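PDB 7M59: tautomerase domain-containing protein from Gammaproteobacteria bacterium SG8_31, which belongs to the tautomerase enzymes of the MIF clan, small beta-alpha-beta proteins, and is built as an assembly of six chains. Local coordinates for residues V2-I7 with L41-P46; Q9-E14 with P58-D63. All blocks are in the same frame, centred on the assembly; numbering follows the deposited sequence.

In the fold
Contact 1 pairs the two parallel strands 2-8 and 39-45 of the chain's beta-alpha-beta unit, with helix 13-31 as the crossover, and its centre lies about 5 Å from the centre of the chain. Contact 2 is more peripheral, about 12 Å from that centre: there the loop 9-12, leading from the first strand into the helix, meets the C-terminal tail. The two contact centres are about 13 Å apart and their segments alternate along the chain, in the order 2-7, 9-14, 41-46, 58-63. They adjoin where T45 O receives Q9 N at 2.9 Å, a probable hydrogen bond. Both also touch the second subunit: residues 2-6 pair antiparallel with a strand of that chain, continuing the sheet, while R11 and Y60 pack against it.

Contact 1. Residues V2-I7 with L41-P46; sequences VIQCDI and LIRETP
L41 joins the ladder to strand 2-7 by giving its N to I3 O at 2.9 Å and taking C5 N on its O. This is the parallel strand pair of a beta-alpha-beta crossover, the unit on which the tautomerase fold is built, with the segment axes 17° apart. I42 lies on the same face as C5 and I7, the side where helix 13-31 packs with M19 on both C5 and I42. Its CG2 meets I7 CD1 at 3.8 Å, the two isoleucines crossing at a slant. R43 turns to the other face, with Q4 and D6. Its backbone N and O bind C5 O and I7 N, while a bend at chi3 (-66°) carries the guanidinium back across the first strand. The salt bridge to D6 is side-on and two-pronged: NE goes to OD1 and NH2 to OD2, each oxygen met on its syn side but from somewhat out of the carboxylate plane, with the carboxylate turned 34° from the guanidinium. NH1 and NH2 converge end-on upon the single atom Q4 OE1; NH1 lies on a lone pair in the carbonyl plane, whereas NH2 stands above that plane. These four bonds, all near the guanidinium plane, fix its rotation. NH1 also reaches D6 of the third subunit, which extends the buried ionic network between chains and probably offsets the close approach of R43 residues there. E44 CA sits 3.3 Å from I7 O in a CA-H...O contact, while the E44 carboxylate forms a salt bridge with K16. T45 N bonds to I7 O at 3.1 Å, and T45 OG1 is hydrogen-bonded to H50. A water donates to D6 OD1 at 2.7 Å and lies 2.9 Å from T45 OG1.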
loop_
_atom_site.group_PDB
_atom_site.type_symbol
_atom_site.label_atom_id
_atom_site.label_comp_id
_atom_site.label_asym_id
_atom_site.label_seq_id
_atom_site.Cartn_x
_atom_site.Cartn_y
_atom_site.Cartn_z
ATOM N N VAL A 2 -2.708 -10.570 1.579
ATOM C CA VAL A 2 -1.458 -9.834 1.738
ATOM C C VAL A 2 -1.570 -9.009 3.011
ATOM O O VAL A 2 -2.554 -8.282 3.194
ATOM C CB VAL A 2 -1.173 -8.939 0.520
ATOM C CG1 VAL A 2 0.142 -8.158 0.719
ATOM C CG2 VAL A 2 -1.109 -9.782 -0.748
ATOM N N ILE A 3 -0.579 -9.138 3.894
ATOM C CA ILE A 3 -0.514 -8.369 5.137
ATOM C C ILE A 3 0.747 -7.523 5.067
ATOM O O ILE A 3 1.856 -8.061 5.151
ATOM C CB ILE A 3 -0.493 -9.259 6.393
ATOM C CG1 ILE A 3 -1.492 -10.432 6.286
ATOM C CG2 ILE A 3 -0.737 -8.400 7.648
ATOM C CD1 ILE A 3 -2.962 -10.001 6.267
ATOM N N GLN A 4 0.589 -6.215 4.879
ATOM C CA GLN A 4 1.722 -5.299 4.832
ATOM C C GLN A 4 1.901 -4.675 6.204
ATOM O O GLN A 4 0.933 -4.195 6.798
ATOM C CB GLN A 4 1.528 -4.203 3.788
ATOM C CG GLN A 4 1.453 -4.733 2.368
ATOM C CD GLN A 4 1.009 -3.659 1.406
ATOM O OE1 GLN A 4 1.819 -2.840 0.949
ATOM N NE2 GLN A 4 -0.285 -3.640 1.100
ATOM N N CYS A 5 3.135 -4.671 6.689
ATOM C CA CYS A 5 3.455 -4.198 8.035
ATOM C C CYS A 5 4.486 -3.090 7.906
ATOM O O CYS A 5 5.660 -3.365 7.648
ATOM C CB CYS A 5 3.997 -5.334 8.900
ATOM S SG CYS A 5 2.961 -6.794 8.925
ATOM N N ASP A 6 4.055 -1.838 8.061
ATOM C CA ASP A 6 4.976 -0.703 8.061
ATOM C C ASP A 6 5.320 -0.390 9.509
ATOM O O ASP A 6 4.513 0.202 10.241
ATOM C CB ASP A 6 4.368 0.503 7.360
ATOM C CG ASP A 6 4.391 0.372 5.853
ATOM O OD1 ASP A 6 5.447 0.667 5.240
ATOM O OD2 ASP A 6 3.347 -0.009 5.299
ATOM N N ILE A 7 6.527 -0.782 9.919
ATOM C CA ILE A 7 6.960 -0.687 11.307
ATOM C C ILE A 7 8.184 0.214 11.395
ATOM O O ILE A 7 8.868 0.484 10.406
ATOM C CB ILE A 7 7.258 -2.080 11.901
ATOM C CG1 ILE A 7 8.527 -2.671 11.274
ATOM C CG2 ILE A 7 6.064 -3.004 11.693
ATOM C CD1 ILE A 7 8.924 -4.040 11.880
ATOM N N LEU A 41 4.494 -8.960 4.437
ATOM C CA LEU A 41 5.554 -8.112 3.915
ATOM C C LEU A 41 5.872 -7.055 4.960
ATOM O O LEU A 41 4.966 -6.368 5.437
ATOM C CB LEU A 41 5.122 -7.461 2.596
ATOM C CG LEU A 41 6.103 -6.431 2.052
ATOM C CD1 LEU A 41 7.366 -7.146 1.564
ATOM C CD2 LEU A 41 5.434 -5.682 0.927
ATOM N N ILE A 42 7.149 -6.933 5.325
ATOM C CA ILE A 42 7.590 -6.005 6.360
ATOM C C ILE A 42 8.400 -4.891 5.711
ATOM O O ILE A 42 9.314 -5.157 4.920
ATOM C CB ILE A 42 8.434 -6.715 7.432
ATOM C CG1 ILE A 42 7.621 -7.826 8.104
ATOM C CG2 ILE A 42 8.937 -5.696 8.451
ATOM C CD1 ILE A 42 8.486 -8.793 8.926
ATOM N N ARG A 43 8.072 -3.647 6.048
ATOM C CA ARG A 43 8.858 -2.492 5.634
ATOM C C ARG A 43 9.214 -1.678 6.867
ATOM O O ARG A 43 8.345 -1.413 7.703
ATOM C CB ARG A 43 8.084 -1.609 4.643
ATOM C CG ARG A 43 7.885 -2.237 3.268
ATOM C CD ARG A 43 7.151 -1.266 2.322
ATOM N NE ARG A 43 5.786 -1.021 2.791
ATOM C CZ ARG A 43 4.688 -1.544 2.245
ATOM N NH1 ARG A 43 4.755 -2.334 1.168
ATOM N NH2 ARG A 43 3.501 -1.266 2.774
ATOM N N GLU A 44 10.478 -1.269 6.972
ATOM C CA GLU A 44 10.948 -0.446 8.083
ATOM C C GLU A 44 11.138 0.997 7.648
ATOM O O GLU A 44 11.596 1.268 6.533
ATOM C CB GLU A 44 12.279 -0.964 8.630
ATOM C CG GLU A 44 12.205 -2.329 9.245
ATOM C CD GLU A 44 13.588 -2.876 9.556
ATOM O OE1 GLU A 44 14.450 -2.893 8.649
ATOM O OE2 GLU A 44 13.812 -3.258 10.715
ATOM N N THR A 45 10.826 1.914 8.554
ATOM C CA THR A 45 10.996 3.343 8.356
ATOM C C THR A 45 11.477 3.971 9.652
ATOM O O THR A 45 11.277 3.412 10.737
ATOM C CB THR A 45 9.691 4.022 7.902
ATOM O OG1 THR A 45 8.571 3.425 8.570
ATOM C CG2 THR A 45 9.530 3.905 6.393
ATOM N N PRO A 46 12.111 5.139 9.577
ATOM C CA PRO A 46 12.421 5.875 10.804
ATOM C C PRO A 46 11.147 6.284 11.525
ATOM O O PRO A 46 10.083 6.459 10.920
ATOM C CB PRO A 46 13.191 7.103 10.302
ATOM C CG PRO A 46 13.641 6.767 8.943
ATOM C CD PRO A 46 12.626 5.822 8.376
HETATM O O HOH W 1 7.558 1.276 6.823
#

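Contact 2. Residues Q9-E14 with P58-D63; sequences QGRTAE and PEYTGD
Y60 reaches from the tail to the loop before helix 13-31, its CB 3.6 Å from Q9 O. With CG anti to the backbone N (chi1 178°), the ring lies flat against the R11 side chain. CG and CD2 face the guanidinium, CD2 being 3.4 Å from R11 NH2, while CD1 and CE1 meet the aliphatic R11 CD in a CH-pi contact. R11 NE sits over the middle of the ring. The planes are only 16° apart and R11 CZ is 3.7 Å from the centroid of the Y60 ring, making a stacked cation-pi pair. The opposite face carries G62 N near its rim, and G10 O lies at the ring's edge. At the tip, Y60 OH is hydrogen-bonded to Q15 NE2 of the helix. In this tautomerase-family chain R11 belongs to the loop leading into the crossover helix, whose N-cap is T12. R11 NE is further held by I31 O of the second subunit, and NH1 by R8 O. Alongside, Q9 NE2 donates to E59 OE1 at 3.0 Å, nearly straight at 166°; E59 OE2 is bound by G47 N. One water bridges Q9 O to Y60 N, and another links G10 O with T61 O.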
loop_
_atom_site.group_PDB
_atom_site.type_symbol
_atom_site.label_atom_id
_atom_site.label_comp_id
_atom_site.label_asym_id
_atom_site.label_seq_id
_atom_site.Cartn_x
_atom_site.Cartn_y
_atom_site.Cartn_z
ATOM N N GLN A 9 11.996 1.133 12.294
ATOM C CA GLN A 9 13.269 0.427 12.257
ATOM C C GLN A 9 13.798 0.195 13.672
ATOM O O GLN A 9 13.419 0.881 14.622
ATOM C CB GLN A 9 14.293 1.237 11.456
ATOM C CG GLN A 9 14.559 2.600 12.085
ATOM C CD GLN A 9 15.356 3.544 11.197
ATOM O OE1 GLN A 9 15.558 3.284 10.011
ATOM N NE2 GLN A 9 15.812 4.651 11.774
ATOM N N GLY A 10 14.691 -0.784 13.805
ATOM C CA GLY A 10 15.388 -1.015 15.065
ATOM C C GLY A 10 15.133 -2.359 15.710
ATOM O O GLY A 10 15.792 -2.682 16.714
ATOM N N ARG A 11 14.203 -3.158 15.195
ATOM C CA ARG A 11 13.966 -4.486 15.733
ATOM C C ARG A 11 14.997 -5.475 15.196
ATOM O O ARG A 11 15.572 -5.297 14.120
ATOM C CB ARG A 11 12.561 -4.970 15.377
ATOM C CG ARG A 11 11.474 -4.534 16.341
ATOM C CD ARG A 11 11.025 -3.108 16.074
ATOM N NE ARG A 11 9.955 -2.734 16.990
ATOM C CZ ARG A 11 9.117 -1.725 16.791
ATOM N NH1 ARG A 11 9.213 -0.983 15.693
ATOM N NH2 ARG A 11 8.167 -1.471 17.685
ATOM N N THR A 12 15.209 -6.548 15.959
ATOM C CA THR A 12 16.101 -7.609 15.527
ATOM C C THR A 12 15.431 -8.476 14.467
ATOM O O THR A 12 14.206 -8.481 14.312
ATOM C CB THR A 12 16.512 -8.494 16.708
ATOM O OG1 THR A 12 15.389 -9.285 17.121
ATOM C CG2 THR A 12 16.994 -7.646 17.873
ATOM N N ALA A 13 16.259 -9.234 13.740
ATOM C CA ALA A 13 15.726 -10.207 12.793
ATOM C C ALA A 13 14.780 -11.185 13.478
ATOM O O ALA A 13 13.778 -11.614 12.890
ATOM C CB ALA A 13 16.871 -10.959 12.110
ATOM N N GLU A 14 15.076 -11.544 14.729
ATOM C CA GLU A 14 14.243 -12.505 15.439
ATOM C C GLU A 14 12.880 -11.913 15.782
ATOM O O GLU A 14 11.860 -12.606 15.692
ATOM C CB GLU A 14 14.959 -12.981 16.706
ATOM C CG GLU A 14 16.192 -13.846 16.443
ATOM C CD GLU A 14 17.370 -13.063 15.877
ATOM O OE1 GLU A 14 18.182 -13.662 15.140
ATOM O OE2 GLU A 14 17.478 -11.848 16.156
ATOM N N PRO A 58 8.538 8.354 18.211
ATOM C CA PRO A 58 9.959 8.255 18.554
ATOM C C PRO A 58 10.618 7.074 17.857
ATOM O O PRO A 58 9.960 6.173 17.330
ATOM C CB PRO A 58 9.942 8.070 20.075
ATOM C CG PRO A 58 8.636 7.419 20.355
ATOM C CD PRO A 58 7.671 8.001 19.349
ATOM N N GLU A 59 11.948 7.098 17.848
ATOM C CA GLU A 59 12.711 5.961 17.355
ATOM C C GLU A 59 12.552 4.768 18.284
ATOM O O GLU A 59 12.501 4.918 19.510
ATOM C CB GLU A 59 14.193 6.316 17.238
ATOM C CG GLU A 59 14.518 7.206 16.074
ATOM C CD GLU A 59 14.284 6.502 14.755
ATOM O OE1 GLU A 59 14.839 5.393 14.556
ATOM O OE2 GLU A 59 13.546 7.060 13.936
ATOM N N TYR A 60 12.472 3.576 17.700
ATOM C CA TYR A 60 12.498 2.344 18.472
ATOM C C TYR A 60 13.943 1.936 18.735
ATOM O O TYR A 60 14.745 1.827 17.801
ATOM C CB TYR A 60 11.763 1.216 17.745
ATOM C CG TYR A 60 11.815 -0.083 18.501
ATOM C CD1 TYR A 60 12.831 -1.003 18.270
ATOM C CD2 TYR A 60 10.862 -0.379 19.472
ATOM C CE1 TYR A 60 12.891 -2.177 18.969
ATOM C CE2 TYR A 60 10.915 -1.561 20.173
ATOM C CZ TYR A 60 11.929 -2.452 19.920
ATOM O OH TYR A 60 11.995 -3.633 20.610
ATOM N N THR A 61 14.267 1.676 20.007
ATOM C CA THR A 61 15.618 1.279 20.394
ATOM C C THR A 61 15.713 -0.091 21.053
ATOM O O THR A 61 16.826 -0.619 21.171
ATOM C CB THR A 61 16.227 2.312 21.354
ATOM O OG1 THR A 61 15.359 2.477 22.483
ATOM C CG2 THR A 61 16.404 3.650 20.662
ATOM N N GLY A 62 14.601 -0.679 21.489
ATOM C CA GLY A 62 14.638 -1.866 22.311
ATOM C C GLY A 62 14.829 -1.586 23.785
ATOM O O GLY A 62 14.575 -2.479 24.606
ATOM N N ASP A 63 15.254 -0.374 24.142
ATOM C CA ASP A 63 15.392 0.089 25.517
ATOM C C ASP A 63 14.216 0.974 25.905
ATOM O O ASP A 63 13.483 1.488 25.059
ATOM C CB ASP A 63 16.685 0.886 25.700
ATOM C CG ASP A 63 17.899 0.134 25.255
ATOM O OD1 ASP A 63 17.854 -1.114 25.263
ATOM O OD2 ASP A 63 18.897 0.794 24.910
HETATM O O HOH W 2 12.706 3.538 14.848
HETATM O O HOH W 3 17.707 -0.851 18.130
#